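Local atomic coordinates of twitching motility pilus retraction protein (Geobacter sulfurreducens PCA, PDB entry 5ZFQ), a protein that probably hydrolyses ATP as a hexameric motor that powers the retraction of type IV pili, the fibres behind twitching motility. Residues 149-154 against 283-288; 168-173 against 249-254; 287-292 against 308-313. All coordinates share one frame; numbering follows the deposited sequence.

Contact 1 (149-154 against 283-288); sequences RGLILV and SFVLEG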
loop_
_atom_site.group_PDB
_atom_site.type_symbol
_atom_site.label_atom_id
_atom_site.label_comp_id
_atom_site.label_asym_id
_atom_site.label_seq_id
_atom_site.Cartn_x
_atom_site.Cartn_y
_atom_site.Cartn_z
ATOM N N ARG A 149 21.142 -34.516 6.009
ATOM C CA ARG A 149 20.987 -33.052 6.054
ATOM C C ARG A 149 20.542 -32.462 4.740
ATOM O O ARG A 149 20.460 -33.152 3.736
ATOM C CB ARG A 149 22.305 -32.384 6.420
ATOM C CG ARG A 149 22.741 -32.620 7.806
ATOM C CD ARG A 149 24.221 -32.318 7.930
ATOM N NE ARG A 149 25.036 -33.432 7.474
ATOM C CZ ARG A 149 25.119 -34.590 8.121
ATOM N NH1 ARG A 149 24.401 -34.789 9.233
ATOM N NH2 ARG A 149 25.906 -35.552 7.649
ATOM N N GLY A 150 20.318 -31.163 4.742
ATOM C CA GLY A 150 20.148 -30.447 3.499
ATOM C C GLY A 150 18.714 -30.196 3.092
ATOM O O GLY A 150 17.770 -30.471 3.831
ATOM N N LEU A 151 18.564 -29.670 1.885
ATOM C CA LEU A 151 17.264 -29.323 1.350
ATOM C C LEU A 151 16.883 -30.268 0.224
ATOM O O LEU A 151 17.678 -30.483 -0.698
ATOM C CB LEU A 151 17.283 -27.885 0.849
ATOM C CG LEU A 151 16.009 -27.378 0.192
ATOM C CD1 LEU A 151 14.827 -27.250 1.199
ATOM C CD2 LEU A 151 16.342 -26.054 -0.476
ATOM N N ILE A 152 15.679 -30.827 0.308
ATOM C CA ILE A 152 15.155 -31.710 -0.730
ATOM C C ILE A 152 13.845 -31.150 -1.277
ATOM O O ILE A 152 12.937 -30.834 -0.504
ATOM C CB ILE A 152 14.914 -33.132 -0.190
ATOM C CG1 ILE A 152 16.211 -33.705 0.395
ATOM C CG2 ILE A 152 14.356 -34.029 -1.275
ATOM C CD1 ILE A 152 16.163 -35.182 0.674
ATOM N N LEU A 153 13.738 -31.021 -2.600
ATOM C CA LEU A 153 12.541 -30.421 -3.196
ATOM C C LEU A 153 11.732 -31.404 -4.015
ATOM O O LEU A 153 12.268 -32.121 -4.852
ATOM C CB LEU A 153 12.921 -29.227 -4.068
ATOM C CG LEU A 153 13.622 -28.118 -3.277
ATOM C CD1 LEU A 153 14.164 -27.021 -4.165
ATOM C CD2 LEU A 153 12.647 -27.574 -2.231
ATOM N N VAL A 154 10.433 -31.455 -3.746
ATOM C CA VAL A 154 9.502 -32.176 -4.604
ATOM C C VAL A 154 8.600 -31.153 -5.270
ATOM O O VAL A 154 7.786 -30.522 -4.596
ATOM C CB VAL A 154 8.649 -33.176 -3.827
ATOM C CG1 VAL A 154 7.895 -34.074 -4.795
ATOM C CG2 VAL A 154 9.511 -34.000 -2.899
ATOM N N SER A 283 23.710 -23.957 -3.377
ATOM C CA SER A 283 24.768 -24.828 -3.873
ATOM C C SER A 283 25.248 -25.711 -2.733
ATOM O O SER A 283 25.630 -26.863 -2.945
ATOM C CB SER A 283 25.939 -24.027 -4.486
ATOM O OG SER A 283 26.526 -23.113 -3.571
ATOM N N PHE A 284 25.188 -25.165 -1.524
ATOM C CA PHE A 284 25.658 -25.854 -0.331
ATOM C C PHE A 284 24.650 -26.896 0.198
ATOM O O PHE A 284 25.036 -28.031 0.510
ATOM C CB PHE A 284 25.997 -24.813 0.756
ATOM C CG PHE A 284 26.317 -25.408 2.100
ATOM C CD1 PHE A 284 27.068 -26.584 2.211
ATOM C CD2 PHE A 284 25.887 -24.782 3.262
ATOM C CE1 PHE A 284 27.368 -27.139 3.457
ATOM C CE2 PHE A 284 26.186 -25.328 4.513
ATOM C CZ PHE A 284 26.930 -26.514 4.601
ATOM N N VAL A 285 23.372 -26.518 0.282
ATOM C CA VAL A 285 22.406 -27.309 1.048
ATOM C C VAL A 285 21.494 -28.210 0.195
ATOM O O VAL A 285 20.939 -29.193 0.714
ATOM C CB VAL A 285 21.496 -26.397 1.942
ATOM C CG1 VAL A 285 22.320 -25.472 2.818
ATOM C CG2 VAL A 285 20.509 -25.618 1.101
ATOM N N LEU A 286 21.342 -27.892 -1.093
ATOM C CA LEU A 286 20.482 -28.673 -1.995
ATOM C C LEU A 286 21.001 -30.090 -2.122
ATOM O O LEU A 286 22.174 -30.292 -2.451
ATOM C CB LEU A 286 20.413 -28.025 -3.378
ATOM C CG LEU A 286 19.236 -28.303 -4.313
ATOM C CD1 LEU A 286 17.891 -28.071 -3.618
ATOM C CD2 LEU A 286 19.345 -27.426 -5.549
ATOM N N GLU A 287 20.149 -31.071 -1.831
ATOM C CA GLU A 287 20.574 -32.471 -1.887
ATOM C C GLU A 287 19.787 -33.215 -2.946
ATOM O O GLU A 287 20.102 -34.356 -3.285
ATOM C CB GLU A 287 20.427 -33.160 -0.523
ATOM C CG GLU A 287 21.468 -32.729 0.521
ATOM C CD GLU A 287 22.920 -32.971 0.067
ATOM O OE1 GLU A 287 23.163 -33.909 -0.742
ATOM O OE2 GLU A 287 23.814 -32.203 0.507
ATOM N N GLY A 288 18.774 -32.557 -3.492
ATOM C CA GLY A 288 17.966 -33.181 -4.517
ATOM C C GLY A 288 16.707 -32.427 -4.893
ATOM O O GLY A 288 16.085 -31.738 -4.077
#

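Contact 2 (168-173 against 249-254); sequences AIIDKI and LCLATL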
loop_
_atom_site.group_PDB
_atom_site.type_symbol
_atom_site.label_atom_id
_atom_site.label_comp_id
_atom_site.label_asym_id
_atom_site.label_seq_id
_atom_site.Cartn_x
_atom_site.Cartn_y
_atom_site.Cartn_z
ATOM N N ALA A 168 5.778 -41.058 1.432
ATOM C CA ALA A 168 6.596 -42.267 1.409
ATOM C C ALA A 168 7.983 -41.996 1.987
ATOM O O ALA A 168 8.561 -42.826 2.697
ATOM C CB ALA A 168 6.703 -42.798 -0.003
ATOM N N ILE A 169 8.514 -40.823 1.665
ATOM C CA ILE A 169 9.803 -40.390 2.182
ATOM C C ILE A 169 9.765 -40.265 3.705
ATOM O O ILE A 169 10.651 -40.774 4.406
ATOM C CB ILE A 169 10.233 -39.042 1.557
ATOM C CG1 ILE A 169 10.704 -39.263 0.114
ATOM C CG2 ILE A 169 11.333 -38.407 2.383
ATOM C CD1 ILE A 169 10.842 -37.993 -0.700
ATOM N N ILE A 170 8.729 -39.604 4.213
ATOM C CA ILE A 170 8.622 -39.388 5.644
ATOM C C ILE A 170 8.401 -40.703 6.375
ATOM O O ILE A 170 8.993 -40.927 7.446
ATOM C CB ILE A 170 7.499 -38.383 5.969
ATOM C CG1 ILE A 170 7.962 -36.971 5.578
ATOM C CG2 ILE A 170 7.155 -38.413 7.445
ATOM C CD1 ILE A 170 6.853 -36.015 5.279
ATOM N N ASP A 171 7.582 -41.578 5.790
ATOM C CA ASP A 171 7.341 -42.893 6.360
ATOM C C ASP A 171 8.649 -43.656 6.531
ATOM O O ASP A 171 8.881 -44.290 7.565
ATOM C CB ASP A 171 6.389 -43.700 5.482
ATOM C CG ASP A 171 6.042 -45.050 6.085
ATOM O OD1 ASP A 171 5.740 -45.137 7.300
ATOM O OD2 ASP A 171 6.078 -46.043 5.334
ATOM N N LYS A 172 9.497 -43.595 5.507
ATOM C CA LYS A 172 10.774 -44.283 5.536
ATOM C C LYS A 172 11.673 -43.697 6.628
ATOM O O LYS A 172 12.372 -44.439 7.334
ATOM C CB LYS A 172 11.462 -44.199 4.179
ATOM C CG LYS A 172 12.834 -44.865 4.168
ATOM C CD LYS A 172 13.590 -44.616 2.861
ATOM C CE LYS A 172 14.930 -45.354 2.836
ATOM N NZ LYS A 172 14.804 -46.859 2.882
ATOM N N ILE A 173 11.643 -42.370 6.764
ATOM C CA ILE A 173 12.435 -41.680 7.756
ATOM C C ILE A 173 11.983 -42.058 9.153
ATOM O O ILE A 173 12.795 -42.392 10.017
ATOM C CB ILE A 173 12.331 -40.164 7.576
ATOM C CG1 ILE A 173 13.037 -39.741 6.292
ATOM C CG2 ILE A 173 12.907 -39.417 8.783
ATOM C CD1 ILE A 173 12.820 -38.290 5.935
ATOM N N LEU A 249 17.119 -31.723 8.047
ATOM C CA LEU A 249 16.681 -32.132 6.736
ATOM C C LEU A 249 15.364 -31.406 6.443
ATOM O O LEU A 249 14.363 -31.568 7.174
ATOM C CB LEU A 249 16.524 -33.648 6.648
ATOM C CG LEU A 249 16.053 -34.170 5.277
ATOM C CD1 LEU A 249 17.115 -33.997 4.188
ATOM C CD2 LEU A 249 15.609 -35.630 5.347
ATOM N N CYS A 250 15.367 -30.589 5.395
ATOM C CA CYS A 250 14.172 -29.854 5.027
ATOM C C CYS A 250 13.526 -30.425 3.763
ATOM O O CYS A 250 14.142 -30.450 2.689
ATOM C CB CYS A 250 14.499 -28.372 4.833
ATOM S SG CYS A 250 13.029 -27.364 4.484
ATOM N N LEU A 251 12.290 -30.899 3.901
ATOM C CA LEU A 251 11.495 -31.325 2.750
ATOM C C LEU A 251 10.592 -30.180 2.361
ATOM O O LEU A 251 9.950 -29.581 3.226
ATOM C CB LEU A 251 10.656 -32.573 3.065
ATOM C CG LEU A 251 11.492 -33.765 3.514
ATOM C CD1 LEU A 251 10.631 -34.915 3.996
ATOM C CD2 LEU A 251 12.474 -34.209 2.403
ATOM N N ALA A 252 10.538 -29.867 1.073
ATOM C CA ALA A 252 9.722 -28.750 0.634
ATOM C C ALA A 252 9.254 -28.897 -0.812
ATOM O O ALA A 252 9.761 -29.731 -1.560
ATOM C CB ALA A 252 10.486 -27.425 0.815
ATOM N N THR A 253 8.270 -28.089 -1.133
ATOM C CA THR A 253 7.529 -28.102 -2.362
ATOM C C THR A 253 7.520 -26.784 -3.137
ATOM O O THR A 253 7.576 -25.731 -2.595
ATOM C CB THR A 253 6.090 -28.545 -1.968
ATOM O OG1 THR A 253 5.995 -29.950 -2.019
ATOM C CG2 THR A 253 5.004 -27.984 -2.800
ATOM N N LEU A 254 7.431 -26.893 -4.439
ATOM C CA LEU A 254 7.307 -25.780 -5.351
ATOM C C LEU A 254 6.468 -26.212 -6.528
ATOM O O LEU A 254 6.498 -27.356 -6.904
ATOM C CB LEU A 254 8.664 -25.389 -5.901
ATOM C CG LEU A 254 9.330 -24.165 -5.346
ATOM C CD1 LEU A 254 10.359 -23.654 -6.309
ATOM C CD2 LEU A 254 8.269 -23.122 -5.144
#

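Contact 3 (287-292 against 308-313); sequences EGVMSQ and EVMVPN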
loop_
_atom_site.group_PDB
_atom_site.type_symbol
_atom_site.label_atom_id
_atom_site.label_comp_id
_atom_site.label_asym_id
_atom_site.label_seq_id
_atom_site.Cartn_x
_atom_site.Cartn_y
_atom_site.Cartn_z
ATOM N N GLU A 287 20.149 -31.071 -1.831
ATOM C CA GLU A 287 20.574 -32.471 -1.887
ATOM C C GLU A 287 19.787 -33.215 -2.946
ATOM O O GLU A 287 20.102 -34.356 -3.285
ATOM C CB GLU A 287 20.427 -33.160 -0.523
ATOM C CG GLU A 287 21.468 -32.729 0.521
ATOM C CD GLU A 287 22.920 -32.971 0.067
ATOM O OE1 GLU A 287 23.163 -33.909 -0.742
ATOM O OE2 GLU A 287 23.814 -32.203 0.507
ATOM N N GLY A 288 18.774 -32.557 -3.492
ATOM C CA GLY A 288 17.966 -33.181 -4.517
ATOM C C GLY A 288 16.707 -32.427 -4.893
ATOM O O GLY A 288 16.085 -31.738 -4.077
ATOM N N VAL A 289 16.332 -32.567 -6.155
ATOM C CA VAL A 289 15.132 -31.934 -6.679
ATOM C C VAL A 289 14.369 -32.959 -7.485
ATOM O O VAL A 289 14.912 -33.583 -8.393
ATOM C CB VAL A 289 15.445 -30.705 -7.590
ATOM C CG1 VAL A 289 14.142 -30.102 -8.142
ATOM C CG2 VAL A 289 16.306 -29.666 -6.846
ATOM N N MET A 290 13.109 -33.142 -7.151
ATOM C CA MET A 290 12.274 -34.009 -7.942
ATOM C C MET A 290 11.125 -33.221 -8.546
ATOM O O MET A 290 10.362 -32.564 -7.852
ATOM C CB MET A 290 11.782 -35.176 -7.097
ATOM C CG MET A 290 12.943 -36.051 -6.615
ATOM S SD MET A 290 12.439 -37.324 -5.448
ATOM C CE MET A 290 11.401 -36.382 -4.387
ATOM N N SER A 291 10.940 -33.374 -9.833
ATOM C CA SER A 291 9.853 -32.735 -10.515
ATOM C C SER A 291 8.937 -33.795 -11.027
ATOM O O SER A 291 9.353 -34.674 -11.700
ATOM C CB SER A 291 10.377 -31.869 -11.609
ATOM O OG SER A 291 10.907 -30.742 -11.006
ATOM N N GLN A 292 7.659 -33.671 -10.723
ATOM C CA GLN A 292 6.704 -34.682 -11.080
ATOM C C GLN A 292 5.516 -34.323 -11.897
ATOM O O GLN A 292 5.040 -33.241 -11.832
ATOM C CB GLN A 292 6.157 -35.258 -9.808
ATOM C CG GLN A 292 7.210 -35.837 -8.908
ATOM C CD GLN A 292 6.621 -36.574 -7.756
ATOM O OE1 GLN A 292 5.444 -36.519 -7.534
ATOM N NE2 GLN A 292 7.442 -37.264 -7.024
ATOM N N GLU A 308 11.407 -36.091 -13.063
ATOM C CA GLU A 308 12.693 -35.572 -13.367
ATOM C C GLU A 308 13.395 -35.511 -12.033
ATOM O O GLU A 308 12.876 -34.986 -11.099
ATOM C CB GLU A 308 12.568 -34.205 -13.982
ATOM C CG GLU A 308 13.861 -33.435 -13.968
ATOM C CD GLU A 308 14.015 -32.472 -15.098
ATOM O OE1 GLU A 308 14.181 -32.894 -16.220
ATOM O OE2 GLU A 308 13.992 -31.289 -14.862
ATOM N N VAL A 309 14.583 -36.086 -11.949
ATOM C CA VAL A 309 15.360 -36.078 -10.728
ATOM C C VAL A 309 16.721 -35.459 -10.896
ATOM O O VAL A 309 17.467 -35.868 -11.720
ATOM C CB VAL A 309 15.633 -37.502 -10.242
ATOM C CG1 VAL A 309 16.379 -37.505 -8.940
ATOM C CG2 VAL A 309 14.367 -38.293 -10.125
ATOM N N MET A 310 17.056 -34.494 -10.070
ATOM C CA MET A 310 18.362 -33.892 -10.103
ATOM C C MET A 310 19.089 -34.130 -8.795
ATOM O O MET A 310 18.635 -33.706 -7.774
ATOM C CB MET A 310 18.228 -32.404 -10.293
ATOM C CG MET A 310 19.501 -31.691 -10.651
ATOM S SD MET A 310 20.563 -31.133 -9.350
ATOM C CE MET A 310 19.590 -30.043 -8.398
ATOM N N VAL A 311 20.233 -34.787 -8.842
ATOM C CA VAL A 311 21.035 -35.026 -7.666
ATOM C C VAL A 311 22.289 -34.226 -7.834
ATOM O O VAL A 311 23.039 -34.450 -8.738
ATOM C CB VAL A 311 21.421 -36.488 -7.520
ATOM C CG1 VAL A 311 22.093 -36.708 -6.190
ATOM C CG2 VAL A 311 20.197 -37.361 -7.587
ATOM N N PRO A 312 22.499 -33.239 -6.889
ATOM C CA PRO A 312 23.705 -32.432 -7.087
ATOM C C PRO A 312 25.025 -33.124 -6.928
ATOM O O PRO A 312 25.129 -34.074 -6.212
ATOM C CB PRO A 312 23.577 -31.369 -6.020
ATOM C CG PRO A 312 22.143 -31.199 -5.872
ATOM C CD PRO A 312 21.735 -32.587 -5.747
ATOM N N ASN A 313 26.021 -32.626 -7.633
ATOM C CA ASN A 313 27.364 -33.153 -7.586
ATOM C C ASN A 313 28.322 -32.004 -7.610
ATOM O O ASN A 313 27.919 -30.903 -7.837
ATOM C CB ASN A 313 27.640 -34.164 -8.678
ATOM C CG ASN A 313 27.442 -33.619 -10.057
ATOM O OD1 ASN A 313 27.562 -32.447 -10.302
ATOM N ND2 ASN A 313 27.156 -34.490 -10.964
#

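Contact 1 (149-154 against 283-288)
Leu151 is held through both its backbone N and its backbone O by the chain that leaves helix 275-285. Its N donates to Val285 O at 2.7 Å, but comes in from well above the carbonyl plane, 44° out of it, consistent with a carbonyl that still belongs to the end of the helix. Its O then accepts from Glu287 N at 2.8 Å, and two residues on Leu153 N reaches Gly288 O at 2.9 Å. Parallel pairing therefore starts at Leu151 and Leu286, as soon as the helix stops.

On the face carrying those two residues, Leu286 CD1 touches both Leu151 CD2 and Leu153 CD1, 3.9 Å from the latter, and the Leu286 and Leu153 side chains cross at about a right angle. Leu286 has CG turned anti to its N (chi1 -157°), which swings CD1 toward strand 150-155. Val285 CG2 rests against Leu151 CB, and Val285 is backed by Leu241 and Ala244 of helix 234-245. The CG of Glu287 packs 3.4 Å from Arg149 O and also lies against Gly150 CA, which itself sits 3.2 Å from Val285 O.

Farther out, Arg317 NH1 hydrogen-bonds the O atoms of Ser283 and Leu286, at the end of the helix. The backbone N and O of Leu151 and the N of Leu153 are thus paired in a buried, largely apolar setting, while Glu287 packs its aliphatic part on the Arg149-Gly150 backbone and its carboxylate has long, weak ion pairs with Arg317 and Lys147.

Contact 2 (168-173 against 249-254)
Helix 168-173 runs nearly antiparallel to strand 249-254, at 166°, with the two axes 11.3 Å apart at their closest, so side chains alone bridge the gap. Leu251 makes most of the contact from the strand: its CD1 methyl lies 3.7 Å from Ile170 CG1 and 3.9 Å from Ile169 CG2, and Ile173 CD1 touches it more loosely at 4.5 Å. One methyl thus meets two adjacent isoleucines and a third one turn later. Ile169 and Ile173 direct their CB atoms at the strand, whereas Ile170 starts off to the flank and reaches Leu251 with the outer part of its chain; CG1 set anti to the carbonyl carbon (chi1 -73°) brings that branch across.

Two residues earlier in the strand, Leu249 CD2 meets Ile173 CD1 at 3.9 Å. Leu249 and Leu251 alternate with Cys250, which faces the other side of the sheet, and both leucines also touch Ile152 of the neighbouring strand. Leu227 of strand 225-230 joins Ile170 and Leu251, while Leu166, one turn earlier in the helix, extends the apolar layer over Leu251 and Thr253. On the helix's outer side Asp171 and Lys172 form salt bridges with Lys195 and Glu176.

This is the packing of an alpha/beta P-loop NTPase: the helix that follows the probable Walker A loop, beginning at Lys162, lies against a central strand of the mixed sheet, parallel to both its neighbours.

Contact 3 (287-292 against 308-313)
Ser291 and Glu308 form the tight end of this antiparallel hairpin pairing. Ser291 N donates to Glu308 O and Glu308 N to Ser291 O, both at 2.8 Å, and the two CB atoms stand 4.0 Å apart. The next hydrogen-bonded pair, Val289 with Met310, is closed by Met310 N to Val289 O at 2.9 Å and by Val289 N to Met310 O, more bent at 156°. On the same face Met310 folds back at chi2 (-87°), bringing CE within 3.7 Å of Val289 CG2, where Ile263 and Met332 also touch Met310. Met290 and Val309, on the other face, touch only lightly, CG to CG1 at 4.4 Å, and lean on helix 139-144 instead.

Toward Glu287 and Pro312 the chains part, their CA atoms 6.1 Å apart. Pro312 cannot donate a backbone bond; its CD merely rests 3.4 Å from Glu287 O, and the partly exposed Val311 and Glu287 turn their side chains away from the opposite segment.

The buried polar ends find partners elsewhere: Ser291 OG with Thr155 OG1, and the Glu308 carboxylate with the N atoms of Met344 and Ala259. Two N-H donors on that carboxylate would probably stabilise its negative charge in an otherwise enclosed place.

Overall arrangement
From the N terminus, the first of these elements is strand 150-155, which contact 1 pairs with the start of strand 286-296, closing a loop of 128 residues. Contact 2 is nested inside that loop and lays helix 162-176, which follows strand 150-155, on the sheet at strand 249-254. That strand pairs with 150-155 through backbone bonds between contacts 1 and 2, such as Ile152 N to Cys250 O. Contact 3 begins where contact 1 ends, sharing Glu287 and Gly288, and closes the short hairpin to strand 303-310, at the sheet's edge within this chain. Met290 links all three, its CE reaching Val154 of contact 1 and Ile169 of contact 2.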